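Local coordinates for protein alcohol dehydrogenase (PDB 2EIH) that probably works as a zinc-containing, nicotinamide-cofactor-dependent oxidoreductase that interconverts alcohols and carbonyl compounds, at residues V32-A37 and H118-E123. Sequence-based numbering, arbitrary orientation.
Sequences VRLKAA and HGTYAE
Leu34 and Glu123 are joined by the direct backbone hydrogen bond of this contact, Leu34 N to Glu123 O at 3.0 Å. The N-H comes from above the carbonyl plane, 55° out of it, and the bond is bent, with 143° at the hydrogen. A water donates to both this oxygen and Leu34 O, and a weaker CA-H...O contact from Arg33 CA, at 3.4 Å, joins the two hydrogen bonds on Glu123 O. Arginine suits its partly exposed place: the aliphatic stem of Arg33 lies alongside Glu123 O, and the chain, bent at chi3, carries the guanidinium onward.

Leu34 and Ala37, both aimed at the loop 118-123, pack their methyls on its backbone carbonyls. Leu34 holds CG anti to its carbonyl carbon (chi1 -66°), which sends the side chain across that of Thr120 at about a right angle. Its CD1 lies 3.2 Å from Thr120 O and seemingly closer still to Ala122 O, an unusually tight approach that is doubtful in detail. The apolar touch is CD2, 4.0 Å from Thr120 CG2. An alanine in place of Leu34 would lose both methyls and is likely to open a gap against Thr120 and beside Ile87 of strand 84-91. Ala37, small enough for the close approach, puts CB 3.3 Å from Thr120 O.

Thr120 serves two purposes: besides its methyl, it offers a hydroxyl, buried beside Ala37 CB, that hydrogen-bonds to Asp64 O. The CB of Glu123 points away from strand 29-38, and OE1 accepts a hydrogen bond from Arg2 N, while Tyr121 OH is held by Asp43 and His326.

A classic beta bulge, with Ser66 opposite both Lys35 and Ala36, bends strand 29-38 between Leu34 and Ala37. The loop packs along this bent strand and then enters strand 124-128, its antiparallel neighbour, an arrangement belonging to the GroES-like beta domain of zinc-containing alcohol dehydrogenases.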
loop_
_atom_site.group_PDB
_atom_site.type_symbol
_atom_site.label_atom_id
_atom_site.label_comp_id
_atom_site.label_asym_id
_atom_site.label_seq_id
_atom_site.Cartn_x
_atom_site.Cartn_y
_atom_site.Cartn_z
ATOM N N VAL A 32 -12.765 35.445 8.803
ATOM C CA VAL A 32 -14.086 34.886 8.618
ATOM C C VAL A 32 -15.053 35.417 9.667
ATOM O O VAL A 32 -14.708 35.530 10.841
ATOM C CB VAL A 32 -14.022 33.348 8.715
ATOM C CG1 VAL A 32 -15.412 32.758 8.602
ATOM C CG2 VAL A 32 -13.113 32.805 7.625
ATOM N N ARG A 33 -16.260 35.769 9.240
ATOM C CA ARG A 33 -17.268 36.213 10.183
ATOM C C ARG A 33 -17.992 34.906 10.497
ATOM O O ARG A 33 -18.666 34.337 9.630
ATOM C CB ARG A 33 -18.208 37.208 9.524
ATOM C CG ARG A 33 -19.124 37.929 10.486
ATOM C CD ARG A 33 -19.819 39.072 9.777
ATOM N NE ARG A 33 -20.810 38.606 8.806
ATOM C CZ ARG A 33 -21.983 38.079 9.152
ATOM N NH1 ARG A 33 -22.302 37.956 10.442
ATOM N NH2 ARG A 33 -22.841 37.685 8.223
ATOM N N LEU A 34 -17.817 34.419 11.723
ATOM C CA LEU A 34 -18.406 33.152 12.167
ATOM C C LEU A 34 -19.924 33.157 12.371
ATOM O O LEU A 34 -20.515 34.163 12.750
ATOM C CB LEU A 34 -17.720 32.704 13.460
ATOM C CG LEU A 34 -16.238 32.348 13.293
ATOM C CD1 LEU A 34 -15.499 32.436 14.615
ATOM C CD2 LEU A 34 -16.125 30.960 12.695
ATOM N N LYS A 35 -20.537 32.009 12.113
ATOM C CA LYS A 35 -21.970 31.833 12.269
ATOM C C LYS A 35 -22.229 30.765 13.329
ATOM O O LYS A 35 -23.198 30.825 14.090
ATOM C CB LYS A 35 -22.605 31.403 10.935
ATOM C CG LYS A 35 -22.801 32.519 9.890
ATOM C CD LYS A 35 -23.580 33.696 10.469
ATOM C CE LYS A 35 -24.069 34.692 9.410
ATOM N NZ LYS A 35 -25.355 34.297 8.755
ATOM N N ALA A 36 -21.340 29.786 13.370
ATOM C CA ALA A 36 -21.457 28.704 14.315
ATOM C C ALA A 36 -20.084 28.159 14.666
ATOM O O ALA A 36 -19.189 28.097 13.820
ATOM C CB ALA A 36 -22.326 27.594 13.723
ATOM N N ALA A 37 -19.911 27.794 15.929
ATOM C CA ALA A 37 -18.663 27.208 16.391
ATOM C C ALA A 37 -19.082 25.919 17.067
ATOM O O ALA A 37 -19.927 25.922 17.970
ATOM C CB ALA A 37 -17.975 28.121 17.380
ATOM N N HIS A 118 -6.205 31.904 19.215
ATOM C CA HIS A 118 -7.629 32.196 19.334
ATOM C C HIS A 118 -8.469 31.413 18.333
ATOM O O HIS A 118 -8.206 31.438 17.128
ATOM C CB HIS A 118 -7.900 33.689 19.139
ATOM C CG HIS A 118 -7.571 34.529 20.329
ATOM N ND1 HIS A 118 -7.969 35.847 20.443
ATOM C CD2 HIS A 118 -6.876 34.252 21.460
ATOM C CE1 HIS A 118 -7.536 36.340 21.585
ATOM N NE2 HIS A 118 -6.868 35.391 22.224
ATOM N N GLY A 119 -9.498 30.740 18.833
ATOM C CA GLY A 119 -10.340 29.940 17.961
ATOM C C GLY A 119 -11.644 30.526 17.462
ATOM O O GLY A 119 -11.751 31.724 17.192
ATOM N N THR A 120 -12.652 29.666 17.362
ATOM C CA THR A 120 -13.953 30.063 16.849
ATOM C C THR A 120 -15.023 30.566 17.813
ATOM O O THR A 120 -16.125 30.858 17.381
ATOM C CB THR A 120 -14.546 28.912 15.986
ATOM O OG1 THR A 120 -14.655 27.714 16.772
ATOM C CG2 THR A 120 -13.641 28.647 14.786
ATOM N N TYR A 121 -14.716 30.677 19.102
ATOM C CA TYR A 121 -15.704 31.178 20.066
ATOM C C TYR A 121 -15.817 32.707 20.005
ATOM O O TYR A 121 -15.879 33.373 21.044
ATOM C CB TYR A 121 -15.317 30.821 21.492
ATOM C CG TYR A 121 -15.521 29.371 21.907
ATOM C CD1 TYR A 121 -15.305 28.313 21.020
ATOM C CD2 TYR A 121 -15.787 29.064 23.234
ATOM C CE1 TYR A 121 -15.339 26.987 21.460
ATOM C CE2 TYR A 121 -15.827 27.755 23.690
ATOM C CZ TYR A 121 -15.594 26.722 22.807
ATOM O OH TYR A 121 -15.575 25.439 23.278
ATOM N N ALA A 122 -15.841 33.263 18.798
ATOM C CA ALA A 122 -15.962 34.705 18.598
ATOM C C ALA A 122 -16.706 34.992 17.301
ATOM O O ALA A 122 -17.029 34.079 16.553
ATOM C CB ALA A 122 -14.581 35.335 18.561
ATOM N N GLU A 123 -16.960 36.267 17.047
ATOM C CA GLU A 123 -17.653 36.690 15.844
ATOM C C GLU A 123 -16.724 36.729 14.636
ATOM O O GLU A 123 -17.183 36.806 13.511
ATOM C CB GLU A 123 -18.286 38.080 16.050
ATOM C CG GLU A 123 -19.367 38.150 17.129
ATOM C CD GLU A 123 -19.851 39.566 17.380
ATOM O OE1 GLU A 123 -19.005 40.458 17.614
ATOM O OE2 GLU A 123 -21.083 39.798 17.357
HETATM O O HOH W 1 -20.145 36.906 13.589
#